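Local atomic coordinates of actin-related protein 8 (Homo sapiens, PDB entry 4FO0), a protein that takes part, as a proposed core subunit of the INO80 chromatin-remodelling complex, in transcriptional regulation, DNA replication and probably DNA repair, and hydrolyses ATP only slowly. Residues W289-R293 and A294-Y298; E103-R106 and S107-Q111. All coordinates share one frame; numbering follows the deposited sequence.

Along the chain from the N terminus, contact 2 comes first: residues 103-111 take in almost the whole of the short helix 102-109 and its exit. Much later, contact 1, residues 289-298, ends helix 280-293 and starts the loop leading to helix 306-319. Each is local and continuous, closing only the turn it occupies, so the two stand in series and neither nest nor cross. In space the centres of contact 1 and contact 2 are about 9 Å apart. They are tied by a probable hydrogen bond from Asn109 ND2 to Ala294 O, 2.8 Å. It fastens helix 102-109 to the C-terminal end of helix 280-293, within the actin-like fold and away from the residues that bind ATP.

Contact 1 of 2, residues W289-R293 and A294-Y298; sequences WLMQR and AGFPY
Met291 and Phe296 meet where the helix runs out, its last turn closed by Ala294 and Gly295. Phe296 CG lies anti to the backbone N (chi1 -173°), which turns the ring back along the helix end. Met291, its chain bent at chi3, places CE over one ring face, 4.0 Å from Phe296 CE1. Its SD stands 4.8 Å from the centroid of the Phe296 ring and oblique to the ring normal, a Met-aromatic contact. The backbone beneath forms a Schellman motif: Phe296 N donates to Met291 O at 3.0 Å, and Gly295 N to Gln292 O at 2.8 Å, with Gly295 at positive phi (77°) as the C-prime residue. Ala294 N still bonds to Leu290 O at 3.2 Å and, weakly, to Met291 O, while its CB rests 3.6 Å from Met291 O. An alanine in place of Phe296 could keep the backbone bonds but would probably open a gap beside the thioether and leave Met291 CE free to turn. Outward, Met291 touches Phe348 of strand 343-350, Phe296 packs on Leu315 of helix 306-319, and Leu290 and Ala294 lie against helix 353-359, so the helix end is wedged among all three.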
ATOM      1  N   TRP A 289       7.344  17.733  -3.555  1.00 30.63           N
ATOM      2  CA  TRP A 289       7.455  18.741  -4.619  0.50 33.59           C
ATOM      3  C   TRP A 289       6.774  20.040  -4.218  1.00 39.81           C
ATOM      4  O   TRP A 289       7.301  21.140  -4.445  1.00 32.54           O
ATOM      5  CB  TRP A 289       6.857  18.208  -5.916  0.50 33.23           C
ATOM      6  CG  TRP A 289       6.519  19.236  -6.977  0.50 41.60           C
ATOM      7  CD1 TRP A 289       7.396  19.972  -7.730  0.50 48.15           C
ATOM      8  CD2 TRP A 289       5.209  19.607  -7.425  0.50 33.21           C
ATOM      9  NE1 TRP A 289       6.710  20.787  -8.603  0.50 36.45           N
ATOM     10  CE2 TRP A 289       5.362  20.577  -8.432  0.50 26.70           C
ATOM     11  CE3 TRP A 289       3.915  19.210  -7.061  0.50 33.50           C
ATOM     12  CZ2 TRP A 289       4.271  21.163  -9.081  0.50 42.57           C
ATOM     13  CZ3 TRP A 289       2.836  19.792  -7.708  0.50 45.55           C
ATOM     14  CH2 TRP A 289       3.021  20.757  -8.707  0.50 45.60           C
ATOM     15  N   LEU A 290       5.613  19.922  -3.582  1.00 36.78           N
ATOM     16  CA  LEU A 290       4.921  21.109  -3.098  1.00 32.20           C
ATOM     17  C   LEU A 290       5.762  21.807  -2.031  1.00 43.17           C
ATOM     18  O   LEU A 290       5.948  23.026  -2.084  1.00 41.25           O
ATOM     19  CB  LEU A 290       3.534  20.751  -2.567  1.00 39.51           C
ATOM     20  CG  LEU A 290       2.586  20.157  -3.610  1.00 42.98           C
ATOM     21  CD1 LEU A 290       1.314  19.559  -2.979  1.00 31.70           C
ATOM     22  CD2 LEU A 290       2.241  21.209  -4.622  1.00 26.42           C
ATOM     23  N   MET A 291       6.276  21.036  -1.072  1.00 37.66           N
ATOM     24  CA  MET A 291       7.105  21.602  -0.004  1.00 31.29           C
ATOM     25  C   MET A 291       8.372  22.285  -0.519  1.00 34.03           C
ATOM     26  O   MET A 291       8.806  23.288   0.028  1.00 33.75           O
ATOM     27  CB  MET A 291       7.494  20.545   1.014  1.00 24.93           C
ATOM     28  CG  MET A 291       6.343  20.072   1.870  1.00 31.67           C
ATOM     29  SD  MET A 291       6.875  18.976   3.223  1.00 51.48           S
ATOM     30  CE  MET A 291       7.709  17.637   2.387  1.00 25.99           C
ATOM     31  N   GLN A 292       8.985  21.750  -1.560  1.00 30.06           N
ATOM     32  CA  GLN A 292      10.132  22.440  -2.119  1.00 34.63           C
ATOM     33  C   GLN A 292       9.751  23.858  -2.515  1.00 43.51           C
ATOM     34  O   GLN A 292      10.456  24.810  -2.184  1.00 50.18           O
ATOM     35  CB  GLN A 292      10.671  21.694  -3.315  1.00 34.89           C
ATOM     36  CG  GLN A 292      11.571  20.554  -2.966  1.00 44.74           C
ATOM     37  CD  GLN A 292      12.066  19.859  -4.213  1.00 62.06           C
ATOM     38  OE1 GLN A 292      11.293  19.207  -4.922  1.00 74.68           O
ATOM     39  NE2 GLN A 292      13.352  20.016  -4.508  1.00 60.20           N
ATOM     40  N   ARG A 293       8.625  23.998  -3.211  1.00 38.41           N
ATOM     41  CA  ARG A 293       8.141  25.317  -3.597  1.00 41.76           C
ATOM     42  C   ARG A 293       7.924  26.234  -2.385  1.00 40.52           C
ATOM     43  O   ARG A 293       8.048  27.445  -2.490  1.00 45.09           O
ATOM     44  CB  ARG A 293       6.866  25.209  -4.443  1.00 45.67           C
ATOM     45  CG  ARG A 293       7.080  24.542  -5.786  1.00 51.38           C
ATOM     46  CD  ARG A 293       5.845  23.748  -6.247  1.00 77.54           C
ATOM     47  NE  ARG A 293       4.842  24.569  -6.931  1.00 84.42           N
ATOM     48  CZ  ARG A 293       3.788  25.130  -6.340  1.00 86.81           C
ATOM     49  NH1 ARG A 293       2.940  25.852  -7.062  1.00 82.47           N
ATOM     50  NH2 ARG A 293       3.572  24.974  -5.035  1.00 66.07           N
ATOM     51  N   ALA A 294       7.609  25.660  -1.232  1.00 36.68           N
ATOM     52  CA  ALA A 294       7.454  26.462  -0.020  1.00 35.02           C
ATOM     53  C   ALA A 294       8.773  26.684   0.733  1.00 45.77           C
ATOM     54  O   ALA A 294       8.760  27.158   1.870  1.00 46.79           O
ATOM     55  CB  ALA A 294       6.429  25.832   0.902  1.00 32.71           C
ATOM     56  N   GLY A 295       9.903  26.330   0.115  1.00 37.36           N
ATOM     57  CA  GLY A 295      11.201  26.481   0.761  1.00 45.53           C
ATOM     58  C   GLY A 295      11.567  25.444   1.819  1.00 46.04           C
ATOM     59  O   GLY A 295      12.150  25.769   2.854  1.00 57.79           O
ATOM     60  N   PHE A 296      11.220  24.193   1.553  1.00 51.77           N
ATOM     61  CA  PHE A 296      11.570  23.058   2.405  1.00 46.38           C
ATOM     62  C   PHE A 296      13.020  23.121   2.877  1.00 47.85           C
ATOM     63  O   PHE A 296      13.950  23.063   2.064  1.00 45.99           O
ATOM     64  CB  PHE A 296      11.346  21.779   1.606  1.00 32.64           C
ATOM     65  CG  PHE A 296      11.503  20.535   2.397  1.00 45.59           C
ATOM     66  CD1 PHE A 296      10.738  20.324   3.542  1.00 42.60           C
ATOM     67  CD2 PHE A 296      12.399  19.552   1.985  1.00 40.44           C
ATOM     68  CE1 PHE A 296      10.876  19.146   4.274  1.00 43.67           C
ATOM     69  CE2 PHE A 296      12.540  18.381   2.703  1.00 30.30           C
ATOM     70  CZ  PHE A 296      11.774  18.173   3.851  1.00 27.31           C
ATOM     71  N   PRO A 297      13.221  23.210   4.199  1.00 41.79           N
ATOM     72  CA  PRO A 297      14.532  23.600   4.721  1.00 39.23           C
ATOM     73  C   PRO A 297      15.591  22.506   4.580  1.00 58.05           C
ATOM     74  O   PRO A 297      16.775  22.810   4.635  1.00 52.92           O
ATOM     75  CB  PRO A 297      14.252  23.907   6.197  1.00 41.38           C
ATOM     76  CG  PRO A 297      12.807  23.515   6.445  1.00 43.74           C
ATOM     77  CD  PRO A 297      12.328  22.749   5.269  1.00 44.40           C
ATOM     78  N   TYR A 298      15.180  21.255   4.407  1.00 51.62           N
ATOM     79  CA  TYR A 298      16.146  20.184   4.180  1.00 45.47           C
ATOM     80  C   TYR A 298      16.523  20.140   2.691  1.00 45.60           C
ATOM     81  O   TYR A 298      15.949  19.397   1.900  1.00 55.05           O
ATOM     82  CB  TYR A 298      15.585  18.844   4.667  1.00 44.33           C
ATOM     83  CG  TYR A 298      16.481  17.651   4.420  1.00 62.84           C
ATOM     84  CD1 TYR A 298      17.865  17.787   4.368  1.00 56.29           C
ATOM     85  CD2 TYR A 298      15.940  16.386   4.218  1.00 47.86           C
ATOM     86  CE1 TYR A 298      18.682  16.691   4.128  1.00 50.35           C
ATOM     87  CE2 TYR A 298      16.749  15.291   3.984  1.00 39.99           C
ATOM     88  CZ  TYR A 298      18.117  15.446   3.943  1.00 43.71           C
ATOM     89  OH  TYR A 298      18.919  14.352   3.715  1.00 50.24           O
TER

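Contact 2 of 2, residues E103-R106 and S107-Q111; sequences EQAR and SYNKQ
Asn109 folds back onto Ala105, one helical turn earlier. Its CB lies 3.3 Å from Ala105 O and its ND2 4.1 Å from Ala105 CB, with the amide group alongside that carbonyl. The same Ala105 O accepts the backbone N-H of Asn109 at 2.8 Å. Flanking bonds continue the alpha-helical ladder: Ser107 N to Glu103 O, 3.1 Å, and Lys110 N to Arg106 O, 3.1 Å, the latter made where Lys110 leaves helical geometry. With chi1 at 172°, the Tyr108 ring extends on the side opposite its own N and leads away from the earlier turn, while Tyr108 CB stays 3.7 Å from Ala105 O. Farther out, Asn109 ND2 donates to Ala294 O and Asn109 OD1 accepts from Arg349 N, so both ends of the buried amide are satisfied. Ala105 packs on Ala294 and Leu329, and Tyr108 makes a cation-pi contact with Arg349. The chemistry is that of a helix end held by a side-chain amide: one carboxamide serves a carbonyl of the loop after helix 280-293 and an N-H of strand 343-350, joining the two to helix 102-109, a neutral group using its donor and its acceptor at once, which makes an amide turned the other way unlikely.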
ATOM      1  N   GLU A 103       4.951  31.371  -1.800  1.00 59.27           N
ATOM      2  CA  GLU A 103       6.035  32.343  -1.708  1.00 59.67           C
ATOM      3  C   GLU A 103       6.104  32.998  -0.333  1.00 48.78           C
ATOM      4  O   GLU A 103       7.183  33.215   0.205  1.00 52.77           O
ATOM      5  CB  GLU A 103       5.935  33.390  -2.815  1.00 58.24           C
ATOM      6  CG  GLU A 103       6.055  32.789  -4.212  1.00 99.38           C
ATOM      7  CD  GLU A 103       5.944  33.830  -5.324  1.00136.54           C
ATOM      8  OE1 GLU A 103       5.519  34.973  -5.031  1.00130.49           O
ATOM      9  OE2 GLU A 103       6.285  33.504  -6.490  1.00124.81           O
ATOM     10  N   GLN A 104       4.954  33.295   0.247  1.00 50.65           N
ATOM     11  CA  GLN A 104       4.930  33.826   1.602  1.00 47.06           C
ATOM     12  C   GLN A 104       5.663  32.888   2.569  1.00 54.33           C
ATOM     13  O   GLN A 104       6.436  33.333   3.424  1.00 63.23           O
ATOM     14  CB  GLN A 104       3.485  34.063   2.057  1.00 61.32           C
ATOM     15  CG  GLN A 104       3.360  35.078   3.182  1.00 70.64           C
ATOM     16  CD  GLN A 104       4.074  36.384   2.858  1.00102.17           C
ATOM     17  OE1 GLN A 104       4.347  36.683   1.692  1.00 91.24           O
ATOM     18  NE2 GLN A 104       4.392  37.162   3.892  1.00 94.91           N
ATOM     19  N   ALA A 105       5.424  31.589   2.422  1.00 48.75           N
ATOM     20  CA  ALA A 105       6.088  30.580   3.243  1.00 40.43           C
ATOM     21  C   ALA A 105       7.585  30.513   2.935  1.00 51.17           C
ATOM     22  O   ALA A 105       8.414  30.509   3.839  1.00 36.89           O
ATOM     23  CB  ALA A 105       5.446  29.216   3.028  1.00 38.59           C
ATOM     24  N   ARG A 106       7.930  30.459   1.654  1.00 45.91           N
ATOM     25  CA  ARG A 106       9.331  30.396   1.256  1.00 43.94           C
ATOM     26  C   ARG A 106      10.156  31.492   1.936  1.00 52.40           C
ATOM     27  O   ARG A 106      11.257  31.230   2.421  1.00 58.37           O
ATOM     28  CB  ARG A 106       9.467  30.444  -0.272  1.00 45.42           C
ATOM     29  CG  ARG A 106      10.830  30.014  -0.810  1.00 46.83           C
ATOM     30  CD  ARG A 106      10.783  29.625  -2.303  1.00 54.13           C
ATOM     31  NE  ARG A 106      10.134  30.632  -3.151  1.00 77.44           N
ATOM     32  CZ  ARG A 106       8.995  30.449  -3.828  1.00 95.35           C
ATOM     33  NH1 ARG A 106       8.354  29.285  -3.777  1.00 85.98           N
ATOM     34  NH2 ARG A 106       8.495  31.433  -4.567  1.00 70.62           N
ATOM     35  N   SER A 107       9.614  32.705   2.005  1.00 46.38           N
ATOM     36  CA  SER A 107      10.325  33.827   2.618  1.00 53.58           C
ATOM     37  C   SER A 107      10.741  33.546   4.053  1.00 51.51           C
ATOM     38  O   SER A 107      11.901  33.712   4.420  1.00 50.95           O
ATOM     39  CB  SER A 107       9.476  35.090   2.583  1.00 47.48           C
ATOM     40  OG  SER A 107       9.497  35.646   1.287  1.00 76.46           O
ATOM     41  N   TYR A 108       9.780  33.141   4.866  1.00 46.10           N
ATOM     42  CA  TYR A 108      10.063  32.758   6.239  1.00 52.12           C
ATOM     43  C   TYR A 108      10.954  31.512   6.290  1.00 56.23           C
ATOM     44  O   TYR A 108      11.856  31.403   7.125  1.00 61.52           O
ATOM     45  CB  TYR A 108       8.749  32.463   6.957  1.00 40.59           C
ATOM     46  CG  TYR A 108       8.910  31.877   8.340  1.00 59.43           C
ATOM     47  CD1 TYR A 108       9.190  30.527   8.510  1.00 54.24           C
ATOM     48  CD2 TYR A 108       8.765  32.671   9.479  1.00 58.40           C
ATOM     49  CE1 TYR A 108       9.330  29.979   9.768  1.00 72.83           C
ATOM     50  CE2 TYR A 108       8.904  32.134  10.751  1.00 59.80           C
ATOM     51  CZ  TYR A 108       9.186  30.783  10.888  1.00 90.98           C
ATOM     52  OH  TYR A 108       9.328  30.226  12.143  1.00 97.78           O
ATOM     53  N   ASN A 109      10.697  30.568   5.399  1.00 47.26           N
ATOM     54  CA  ASN A 109      11.306  29.264   5.530  1.00 56.41           C
ATOM     55  C   ASN A 109      12.803  29.228   5.317  1.00 64.05           C
ATOM     56  O   ASN A 109      13.537  28.533   6.033  1.00 66.17           O
ATOM     57  CB  ASN A 109      10.579  28.213   4.682  1.00 42.33           C
ATOM     58  CG  ASN A 109       9.426  27.583   5.428  1.00 50.03           C
ATOM     59  OD1 ASN A 109       9.390  27.600   6.661  1.00 37.39           O
ATOM     60  ND2 ASN A 109       8.454  27.053   4.681  1.00 47.53           N
ATOM     61  N   LYS A 110      13.291  29.967   4.346  1.00 52.82           N
ATOM     62  CA  LYS A 110      14.694  29.745   4.072  1.00 83.60           C
ATOM     63  C   LYS A 110      15.647  30.715   4.788  1.00 67.99           C
ATOM     64  O   LYS A 110      16.828  30.837   4.451  1.00 80.38           O
ATOM     65  CB  LYS A 110      14.933  29.448   2.586  1.00 93.98           C
ATOM     66  CG  LYS A 110      14.012  28.251   2.122  1.00 98.28           C
ATOM     67  CD  LYS A 110      14.756  26.963   1.625  1.00 84.09           C
ATOM     68  CE  LYS A 110      14.889  26.929   0.091  1.00 96.19           C
ATOM     69  NZ  LYS A 110      15.664  25.769  -0.464  1.00 80.29           N
ATOM     70  N   GLN A 111      15.085  31.338   5.825  1.00 54.06           N
ATOM     71  CA  GLN A 111      15.803  31.915   6.951  1.00 49.19           C
ATOM     72  C   GLN A 111      15.940  30.881   8.079  1.00 68.67           C
ATOM     73  O   GLN A 111      16.637  31.122   9.061  1.00 73.81           O
ATOM     74  CB  GLN A 111      15.005  33.094   7.525  1.00 46.98           C
ATOM     75  CG  GLN A 111      14.827  34.290   6.600  1.00 66.50           C
ATOM     76  CD  GLN A 111      14.171  35.489   7.287  1.00 89.50           C
ATOM     77  OE1 GLN A 111      13.183  35.352   8.015  1.00 80.00           O
ATOM     78  NE2 GLN A 111      14.730  36.675   7.056  1.00 93.99           N
TER